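Local atomic coordinates of putative cytoplasmic protein (PDB entry 4IQN), a protein that is of unknown function but, as a putative cytoplasmic protein of Salmonella, forms a fold of helices and short strands of the DUF5066 family. Residues Asn70-Glu75 with Arg127-Gly132; Ile87-Pro92 with Leu122-Arg127; Glu94-Gly99 with Ala152-Asn157. All coordinates share one frame; numbering follows the deposited sequence.

Interaction 1. Residues Asn70-Glu75 with Arg127-Gly132; sequences NMPVIE and RIDHVG
Asp-129 and Val-73 make the one direct backbone hydrogen bond of this contact, Asp-129 N to Val-73 O at 2.9 Å. It is bent, with an N-H...O angle of 142°, and the donor stands above the carbonyl plane of Val-73. The same carbonyl oxygen lies against Ile-128, whose CG2 is 3.6 Å from Val-73 O. Val-73 and Ile-128 run side by side, pointing the same way. With chi1 at -177°, Val-73 swings CG1 beside its own carbonyl carbon, where it meets Ile-128 CG2 at 4.0 Å; Leu-170 of helix 166-175 and Leu-65 extend this apolar patch. The contact thus fastens the loop before helix 75-78 to the segment that follows strand 124-128, an outer strand of the antiparallel sheet. The carboxylate of Asp-129 turns to the backbone of Glu-75 at the far end of 70-75: chi1 of -59° sets it beside its own backbone N, and OD2 comes within 2.9 Å of Glu-75 N, while OD1 is hydrogen-bonded to Thr-76 OG1. Pro-72 CG lies 4.2 Å from Asp-129 CB. The selenomethionine Met-71 bends at chi3, which brings its CE to 3.6 Å from His-130 O, with SE beside Val-131. Farther along, a water donates to Pro-72 O and His-130 O, 2.9 Å from each, and His-130 ND1 is hydrogen-bonded to Tyr-169 OH.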
loop_
_atom_site.group_PDB
_atom_site.type_symbol
_atom_site.label_atom_id
_atom_site.label_comp_id
_atom_site.label_asym_id
_atom_site.label_seq_id
_atom_site.Cartn_x
_atom_site.Cartn_y
_atom_site.Cartn_z
ATOM N N ASN B 70 -1.831 15.325 -10.314
ATOM C CA ASN B 70 -3.268 15.584 -10.261
ATOM C C ASN B 70 -4.110 14.329 -10.048
ATOM O O ASN B 70 -5.207 14.190 -10.603
ATOM C CB ASN B 70 -3.763 16.371 -11.509
ATOM C CG ASN B 70 -4.941 17.263 -11.177
ATOM O OD1 ASN B 70 -5.100 17.711 -10.031
ATOM N ND2 ASN B 70 -5.757 17.533 -12.147
HETATM N N MSE B 71 -3.598 13.423 -9.227
HETATM C CA MSE B 71 -4.187 12.109 -9.008
HETATM C C MSE B 71 -4.133 11.838 -7.520
HETATM O O MSE B 71 -3.219 12.308 -6.799
HETATM C CB MSE B 71 -3.410 11.000 -9.763
HETATM C CG MSE B 71 -3.492 11.165 -11.284
HETATM SE SE MSE B 71 -2.431 9.808 -12.255
HETATM C CE MSE B 71 -3.696 8.308 -12.152
ATOM N N PRO B 72 -5.081 11.054 -7.028
ATOM C CA PRO B 72 -5.130 10.779 -5.570
ATOM C C PRO B 72 -4.004 9.854 -5.118
ATOM O O PRO B 72 -3.276 9.326 -5.929
ATOM C CB PRO B 72 -6.511 10.162 -5.367
ATOM C CG PRO B 72 -6.835 9.543 -6.690
ATOM C CD PRO B 72 -6.204 10.407 -7.734
ATOM N N VAL B 73 -3.886 9.715 -3.821
ATOM C CA VAL B 73 -2.901 8.917 -3.176
ATOM C C VAL B 73 -3.561 8.030 -2.097
ATOM O O VAL B 73 -3.270 6.842 -1.989
ATOM C CB VAL B 73 -1.827 9.797 -2.535
ATOM C CG1 VAL B 73 -0.755 8.918 -1.916
ATOM C CG2 VAL B 73 -1.228 10.778 -3.520
ATOM N N ILE B 74 -4.448 8.608 -1.296
ATOM C CA ILE B 74 -5.015 7.943 -0.148
ATOM C C ILE B 74 -6.552 7.906 -0.220
ATOM O O ILE B 74 -7.238 7.762 0.801
ATOM C CB ILE B 74 -4.558 8.636 1.167
ATOM C CG1 ILE B 74 -4.936 10.137 1.205
ATOM C CG2 ILE B 74 -3.067 8.500 1.336
ATOM C CD1 ILE B 74 -4.708 10.796 2.555
ATOM N N GLU B 75 -7.072 7.956 -1.429
ATOM C CA GLU B 75 -8.534 7.876 -1.666
ATOM C C GLU B 75 -9.118 6.484 -1.427
ATOM O O GLU B 75 -10.046 6.304 -0.636
ATOM C CB GLU B 75 -8.829 8.307 -3.078
ATOM C CG GLU B 75 -10.319 8.483 -3.361
ATOM C CD GLU B 75 -10.563 8.875 -4.802
ATOM O OE1 GLU B 75 -10.474 10.064 -5.109
ATOM O OE2 GLU B 75 -10.831 7.998 -5.636
ATOM N N ARG B 127 -4.125 -0.381 0.046
ATOM C CA ARG B 127 -3.850 0.032 -1.317
ATOM C C ARG B 127 -3.641 1.553 -1.397
ATOM O O ARG B 127 -4.440 2.353 -0.870
ATOM C CB ARG B 127 -4.930 -0.406 -2.292
ATOM C CG ARG B 127 -4.507 -0.174 -3.752
ATOM C CD ARG B 127 -5.323 -0.907 -4.790
ATOM N NE ARG B 127 -4.698 -0.715 -6.107
ATOM C CZ ARG B 127 -4.905 -1.456 -7.193
ATOM N NH1 ARG B 127 -5.710 -2.491 -7.159
ATOM N NH2 ARG B 127 -4.266 -1.162 -8.337
ATOM N N ILE B 128 -2.562 1.955 -2.019
ATOM C CA ILE B 128 -2.231 3.352 -2.280
ATOM C C ILE B 128 -2.564 3.626 -3.744
ATOM O O ILE B 128 -2.174 2.862 -4.631
ATOM C CB ILE B 128 -0.718 3.629 -1.989
ATOM C CG1 ILE B 128 -0.398 3.473 -0.497
ATOM C CG2 ILE B 128 -0.219 4.966 -2.519
ATOM C CD1 ILE B 128 -1.127 4.432 0.397
ATOM N N ASP B 129 -3.317 4.692 -3.995
ATOM C CA ASP B 129 -3.605 5.091 -5.374
ATOM C C ASP B 129 -2.321 5.551 -6.070
ATOM O O ASP B 129 -1.561 6.343 -5.537
ATOM C CB ASP B 129 -4.649 6.187 -5.397
ATOM C CG ASP B 129 -5.936 5.746 -4.754
ATOM O OD1 ASP B 129 -6.600 4.872 -5.370
ATOM O OD2 ASP B 129 -6.255 6.251 -3.632
ATOM N N HIS B 130 -2.114 5.024 -7.273
ATOM C CA HIS B 130 -0.832 5.098 -7.962
ATOM C C HIS B 130 -1.009 5.839 -9.280
ATOM O O HIS B 130 -2.149 6.108 -9.747
ATOM C CB HIS B 130 -0.283 3.664 -8.142
ATOM C CG HIS B 130 1.077 3.597 -8.764
ATOM N ND1 HIS B 130 2.126 4.380 -8.359
ATOM C CD2 HIS B 130 1.557 2.805 -9.755
ATOM C CE1 HIS B 130 3.192 4.097 -9.099
ATOM N NE2 HIS B 130 2.861 3.155 -9.955
ATOM N N VAL B 131 0.116 6.209 -9.849
ATOM C CA VAL B 131 0.189 6.933 -11.108
ATOM C C VAL B 131 0.353 6.030 -12.347
ATOM O O VAL B 131 0.376 6.526 -13.453
ATOM C CB VAL B 131 1.308 7.980 -11.094
ATOM C CG1 VAL B 131 1.079 8.974 -9.979
ATOM C CG2 VAL B 131 2.686 7.325 -11.002
ATOM N N GLY B 132 0.485 4.725 -12.147
ATOM C CA GLY B 132 0.604 3.775 -13.278
ATOM C C GLY B 132 -0.209 2.551 -12.970
ATOM O O GLY B 132 -1.009 2.552 -12.057
HETATM O O HOH W 1 -4.018 7.802 -8.311
#

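Interaction 2. Residues Ile87-Pro92 with Leu122-Arg127; sequences IHSYSP and LPALIR
Arg-127 lays its side chain over one face of the Tyr-90 ring. CB starts the path 3.8 Å from Tyr-90 CD1. Because chi1 is -170° and the chain stays extended from CG to NE, the methylene groups run on toward the phenol end, and CD forms a CH-pi contact 3.8 Å from the ring centroid, shifted toward the rim. NE then passes by the hydroxyl, CZ lies 3.9 Å from Tyr-90 OH, and NH1 finishes as donor to that oxygen at 3.0 Å. The bond is bent, and the oxygen sits at the guanidinium edge, somewhat off its plane; the two flat groups are 81° apart. Segment 87-92 runs nearly perpendicular to outer strand 124-128, with 83° between end-to-end directions. Tyr-90 N donates to Leu-125 O at 2.9 Å, and a water linking His-88 O to Leu-125 O gives that carbonyl a second donor. Ser-89 OG accepts from Leu-125 N at 3.0 Å and donates to Tyr-90 O at 2.9 Å, while Leu-125 CD1 packs on Pro-92 CD. Ser-89 thus joins two backbones through a single hydroxyl, and the Arg-127 donation, with CD on the ring face, should restrict the swing of the phenol and probably polarise its O-H.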
loop_
_atom_site.group_PDB
_atom_site.type_symbol
_atom_site.label_atom_id
_atom_site.label_comp_id
_atom_site.label_asym_id
_atom_site.label_seq_id
_atom_site.Cartn_x
_atom_site.Cartn_y
_atom_site.Cartn_z
ATOM N N ILE B 87 -9.424 0.230 9.370
ATOM C CA ILE B 87 -9.129 0.005 7.946
ATOM C C ILE B 87 -9.051 -1.521 7.705
ATOM O O ILE B 87 -8.153 -2.208 8.188
ATOM C CB ILE B 87 -7.807 0.674 7.509
ATOM C CG1 ILE B 87 -7.795 2.180 7.755
ATOM C CG2 ILE B 87 -7.530 0.396 6.038
ATOM C CD1 ILE B 87 -6.455 2.849 7.645
ATOM N N HIS B 88 -9.981 -2.037 6.938
ATOM C CA HIS B 88 -10.034 -3.444 6.596
ATOM C C HIS B 88 -9.034 -3.679 5.461
ATOM O O HIS B 88 -8.732 -2.772 4.714
ATOM C CB HIS B 88 -11.438 -3.832 6.172
ATOM C CG HIS B 88 -12.383 -3.842 7.314
ATOM N ND1 HIS B 88 -12.969 -4.991 7.778
ATOM C CD2 HIS B 88 -12.753 -2.854 8.161
ATOM C CE1 HIS B 88 -13.722 -4.701 8.830
ATOM N NE2 HIS B 88 -13.593 -3.414 9.088
ATOM N N SER B 89 -8.492 -4.887 5.398
ATOM C CA SER B 89 -7.470 -5.232 4.432
ATOM C C SER B 89 -8.040 -5.212 3.038
ATOM O O SER B 89 -9.239 -5.489 2.852
ATOM C CB SER B 89 -6.935 -6.632 4.716
ATOM O OG SER B 89 -5.833 -6.913 3.844
ATOM N N TYR B 90 -7.175 -4.887 2.075
ATOM C CA TYR B 90 -7.436 -5.031 0.645
ATOM C C TYR B 90 -6.987 -6.423 0.277
ATOM O O TYR B 90 -6.126 -6.975 0.950
ATOM C CB TYR B 90 -6.606 -4.007 -0.135
ATOM C CG TYR B 90 -7.011 -3.739 -1.550
ATOM C CD1 TYR B 90 -7.951 -2.710 -1.860
ATOM C CD2 TYR B 90 -6.455 -4.453 -2.603
ATOM C CE1 TYR B 90 -8.325 -2.434 -3.155
ATOM C CE2 TYR B 90 -6.841 -4.196 -3.920
ATOM C CZ TYR B 90 -7.764 -3.191 -4.188
ATOM O OH TYR B 90 -8.100 -2.919 -5.469
ATOM N N SER B 91 -7.536 -6.993 -0.785
ATOM C CA SER B 91 -7.095 -8.320 -1.219
ATOM C C SER B 91 -6.564 -8.305 -2.646
ATOM O O SER B 91 -7.009 -7.540 -3.506
ATOM C CB SER B 91 -8.207 -9.345 -1.099
ATOM O OG SER B 91 -9.233 -9.024 -2.003
ATOM N N PRO B 92 -5.593 -9.147 -2.910
ATOM C CA PRO B 92 -4.969 -9.053 -4.242
ATOM C C PRO B 92 -5.596 -9.919 -5.326
ATOM O O PRO B 92 -5.020 -10.027 -6.419
ATOM C CB PRO B 92 -3.533 -9.474 -3.952
ATOM C CG PRO B 92 -3.658 -10.412 -2.817
ATOM C CD PRO B 92 -4.788 -9.940 -1.972
ATOM N N LEU B 122 -0.789 -14.440 6.298
ATOM C CA LEU B 122 -0.700 -13.315 5.389
ATOM C C LEU B 122 -1.102 -11.988 6.049
ATOM O O LEU B 122 -2.161 -11.913 6.732
ATOM C CB LEU B 122 -1.530 -13.525 4.138
ATOM C CG LEU B 122 -0.958 -14.611 3.189
ATOM C CD1 LEU B 122 -1.966 -15.011 2.136
ATOM C CD2 LEU B 122 0.338 -14.170 2.570
ATOM N N PRO B 123 -0.284 -10.939 5.833
ATOM C CA PRO B 123 -0.500 -9.637 6.426
ATOM C C PRO B 123 -1.573 -8.875 5.648
ATOM O O PRO B 123 -1.831 -9.130 4.475
ATOM C CB PRO B 123 0.835 -8.962 6.262
ATOM C CG PRO B 123 1.372 -9.529 4.995
ATOM C CD PRO B 123 0.979 -10.956 5.054
ATOM N N ALA B 124 -2.181 -7.918 6.329
ATOM C CA ALA B 124 -3.113 -7.025 5.686
ATOM C C ALA B 124 -2.353 -6.159 4.667
ATOM O O ALA B 124 -1.113 -5.980 4.752
ATOM C CB ALA B 124 -3.789 -6.149 6.728
ATOM N N LEU B 125 -3.118 -5.616 3.724
ATOM C CA LEU B 125 -2.669 -4.670 2.724
ATOM C C LEU B 125 -3.498 -3.398 2.737
ATOM O O LEU B 125 -4.750 -3.461 2.851
ATOM C CB LEU B 125 -2.827 -5.291 1.338
ATOM C CG LEU B 125 -2.106 -6.601 1.071
ATOM C CD1 LEU B 125 -2.529 -7.111 -0.285
ATOM C CD2 LEU B 125 -0.583 -6.486 1.157
ATOM N N ILE B 126 -2.826 -2.266 2.560
ATOM C CA ILE B 126 -3.517 -0.988 2.324
ATOM C C ILE B 126 -3.140 -0.541 0.912
ATOM O O ILE B 126 -1.944 -0.389 0.609
ATOM C CB ILE B 126 -3.141 0.123 3.332
ATOM C CG1 ILE B 126 -3.448 -0.275 4.771
ATOM C CG2 ILE B 126 -3.840 1.418 2.960
ATOM C CD1 ILE B 126 -2.961 0.725 5.784
ATOM N N ARG B 127 -4.125 -0.381 0.046
ATOM C CA ARG B 127 -3.850 0.032 -1.317
ATOM C C ARG B 127 -3.641 1.553 -1.397
ATOM O O ARG B 127 -4.440 2.353 -0.870
ATOM C CB ARG B 127 -4.930 -0.406 -2.292
ATOM C CG ARG B 127 -4.507 -0.174 -3.752
ATOM C CD ARG B 127 -5.323 -0.907 -4.790
ATOM N NE ARG B 127 -4.698 -0.715 -6.107
ATOM C CZ ARG B 127 -4.905 -1.456 -7.193
ATOM N NH1 ARG B 127 -5.710 -2.491 -7.159
ATOM N NH2 ARG B 127 -4.266 -1.162 -8.337
HETATM O O HOH W 2 -6.743 -1.607 3.252
#

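Interaction 3. Residues Glu94-Gly99 with Ala152-Asn157; sequences EEAYYG and ARMERN
A two-residue type II' beta-turn, with Arg-156 and Asn-157 at its corners, joins strand 151-155 to strand 158-161, and helix 93-99 packs against this hairpin end. Glu-95 supplies the polar link: Arg-156 N donates to its OE2 at 2.8 Å in a nearly straight bond (165°), OE2 accepting on its anti lone pair, the one away from OE1. In the glutamate CG stands anti to the backbone N and the chain bends at chi2 (72°), which brings OE2 over to the turn as well as into the plane of the Tyr-98 ring, at its edge. On the strand, Met-154, a selenomethionine, slides past Glu-95 in the opposite direction, its SE 3.8 Å from Glu-95 CB, and its methyl CE ends 3.8 Å from Ala-96 CB. Helix 93-99 packs on the end of strand 151-155 and the turn after it, the axes 37° apart, with Phe-159 also touching Met-154. Gly-99, lacking a side chain, lets the backbones close in, CA to CA of Arg-156 at 3.6 Å. On the outer side Tyr-98 and Arg-156 pass at a slant, Tyr-98 CE2 3.6 Å from Arg-156 CG. The Arg-156 guanidinium forms a long salt bridge, NH1 to Glu-155 OE2 at 3.4 Å, while Glu-155 OE1 takes a hydrogen bond from Gln-134 NE2.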
loop_
_atom_site.group_PDB
_atom_site.type_symbol
_atom_site.label_atom_id
_atom_site.label_comp_id
_atom_site.label_asym_id
_atom_site.label_seq_id
_atom_site.Cartn_x
_atom_site.Cartn_y
_atom_site.Cartn_z
ATOM N N GLU B 94 -8.229 -9.794 -7.459
ATOM C CA GLU B 94 -8.563 -9.192 -8.744
ATOM C C GLU B 94 -7.327 -9.012 -9.631
ATOM O O GLU B 94 -7.342 -9.393 -10.806
ATOM C CB GLU B 94 -9.289 -7.845 -8.576
ATOM C CG GLU B 94 -10.673 -7.945 -7.941
ATOM C CD GLU B 94 -11.824 -8.108 -8.936
ATOM O OE1 GLU B 94 -11.631 -7.880 -10.143
ATOM O OE2 GLU B 94 -12.910 -8.454 -8.518
ATOM N N GLU B 95 -6.258 -8.458 -9.076
ATOM C CA GLU B 95 -5.033 -8.290 -9.850
ATOM C C GLU B 95 -4.510 -9.653 -10.265
ATOM O O GLU B 95 -4.110 -9.821 -11.412
ATOM C CB GLU B 95 -3.951 -7.570 -9.062
ATOM C CG GLU B 95 -2.650 -7.353 -9.855
ATOM C CD GLU B 95 -2.736 -6.308 -10.956
ATOM O OE1 GLU B 95 -3.690 -5.486 -10.965
ATOM O OE2 GLU B 95 -1.824 -6.303 -11.822
ATOM N N ALA B 96 -4.554 -10.634 -9.367
ATOM C CA ALA B 96 -4.063 -11.965 -9.677
ATOM C C ALA B 96 -4.867 -12.652 -10.776
ATOM O O ALA B 96 -4.313 -13.417 -11.588
ATOM C CB ALA B 96 -4.043 -12.835 -8.432
ATOM N N TYR B 97 -6.175 -12.420 -10.771
ATOM C CA TYR B 97 -7.090 -12.975 -11.763
ATOM C C TYR B 97 -6.745 -12.399 -13.151
ATOM O O TYR B 97 -6.732 -13.105 -14.169
ATOM C CB TYR B 97 -8.505 -12.619 -11.352
ATOM C CG TYR B 97 -9.644 -13.409 -11.938
ATOM C CD1 TYR B 97 -9.778 -14.774 -11.693
ATOM C CD2 TYR B 97 -10.657 -12.785 -12.642
ATOM C CE1 TYR B 97 -10.854 -15.488 -12.150
ATOM C CE2 TYR B 97 -11.754 -13.508 -13.115
ATOM C CZ TYR B 97 -11.854 -14.852 -12.849
ATOM O OH TYR B 97 -12.923 -15.613 -13.303
ATOM N N TYR B 98 -6.483 -11.107 -13.188
ATOM C CA TYR B 98 -6.009 -10.442 -14.387
ATOM C C TYR B 98 -4.667 -11.054 -14.815
ATOM O O TYR B 98 -4.386 -11.255 -16.020
ATOM C CB TYR B 98 -5.916 -8.921 -14.118
ATOM C CG TYR B 98 -4.946 -8.167 -14.977
ATOM C CD1 TYR B 98 -5.143 -8.011 -16.348
ATOM C CD2 TYR B 98 -3.843 -7.606 -14.416
ATOM C CE1 TYR B 98 -4.219 -7.307 -17.120
ATOM C CE2 TYR B 98 -2.937 -6.899 -15.156
ATOM C CZ TYR B 98 -3.119 -6.746 -16.502
ATOM O OH TYR B 98 -2.166 -6.036 -17.187
ATOM N N GLY B 99 -3.855 -11.343 -13.822
ATOM C CA GLY B 99 -2.537 -11.957 -14.028
ATOM C C GLY B 99 -2.511 -13.264 -14.791
ATOM O O GLY B 99 -1.510 -13.536 -15.487
ATOM N N ALA B 152 4.790 -2.978 -0.839
ATOM C CA ALA B 152 4.787 -4.076 -1.789
ATOM C C ALA B 152 4.173 -3.594 -3.075
ATOM O O ALA B 152 3.226 -2.800 -3.080
ATOM C CB ALA B 152 3.986 -5.266 -1.268
ATOM N N ARG B 153 4.722 -4.081 -4.181
ATOM C CA ARG B 153 4.149 -3.881 -5.484
ATOM C C ARG B 153 3.642 -5.170 -6.058
ATOM O O ARG B 153 4.138 -6.272 -5.748
ATOM C CB ARG B 153 5.137 -3.231 -6.442
ATOM C CG ARG B 153 5.513 -1.828 -6.084
ATOM C CD ARG B 153 6.578 -1.245 -6.973
ATOM N NE ARG B 153 6.809 0.180 -6.750
ATOM C CZ ARG B 153 6.457 1.155 -7.585
ATOM N NH1 ARG B 153 5.873 0.886 -8.765
ATOM N NH2 ARG B 153 6.724 2.404 -7.245
HETATM N N MSE B 154 2.644 -5.042 -6.924
HETATM C CA MSE B 154 2.072 -6.180 -7.613
HETATM C C MSE B 154 1.730 -5.847 -9.024
HETATM O O MSE B 154 1.197 -4.799 -9.327
HETATM C CB MSE B 154 0.860 -6.712 -6.869
HETATM C CG MSE B 154 0.291 -8.012 -7.452
HETATM SE SE MSE B 154 -1.326 -8.467 -6.437
HETATM C CE MSE B 154 -1.471 -10.264 -7.192
ATOM N N GLU B 155 2.093 -6.732 -9.928
ATOM C CA GLU B 155 1.738 -6.591 -11.328
ATOM C C GLU B 155 1.435 -7.970 -11.873
ATOM O O GLU B 155 2.317 -8.838 -11.882
ATOM C CB GLU B 155 2.923 -5.961 -12.074
ATOM C CG GLU B 155 2.770 -5.780 -13.565
ATOM C CD GLU B 155 4.030 -5.164 -14.139
ATOM O OE1 GLU B 155 4.034 -3.924 -14.248
ATOM O OE2 GLU B 155 5.023 -5.916 -14.431
ATOM N N ARG B 156 0.191 -8.182 -12.328
ATOM C CA ARG B 156 -0.233 -9.451 -12.881
ATOM C C ARG B 156 -0.013 -10.527 -11.818
ATOM O O ARG B 156 -0.564 -10.417 -10.715
ATOM C CB ARG B 156 0.480 -9.761 -14.235
ATOM C CG ARG B 156 0.161 -8.813 -15.382
ATOM C CD ARG B 156 0.986 -9.154 -16.614
ATOM N NE ARG B 156 0.955 -8.088 -17.603
ATOM C CZ ARG B 156 1.836 -7.087 -17.702
ATOM N NH1 ARG B 156 2.865 -6.970 -16.857
ATOM N NH2 ARG B 156 1.688 -6.183 -18.674
ATOM N N ASN B 157 0.854 -11.493 -12.113
ATOM C CA ASN B 157 1.109 -12.645 -11.262
ATOM C C ASN B 157 2.283 -12.459 -10.273
ATOM O O ASN B 157 2.561 -13.363 -9.466
ATOM C CB ASN B 157 1.357 -13.873 -12.147
ATOM C CG ASN B 157 2.533 -13.703 -13.043
ATOM O OD1 ASN B 157 2.700 -12.685 -13.709
ATOM N ND2 ASN B 157 3.394 -14.674 -13.032
#

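How the interactions relate
From the N terminus, the chain first lays down the loop 70-75, then strand 86-87 and the loop leading to helix 93-99. It returns with strand 124-128, whose leading part meets 87-92 and closes interaction 2; the later part of 127-132 then meets 70-75, closing the wider loop of interaction 1 around it. Arg-127 belongs to both. Interaction 3 begins inside the loop of interaction 1 and closes only at 152-157, so it crosses both. Two direct touches connect the contacts: Pro-92 CB lies 3.5 Å from Met-154 SE, and His-130 NE2 is 4.0 Å from Arg-153 NH1. Together they tie the preceding loops and helix 93-99 to the four-stranded antiparallel sheet.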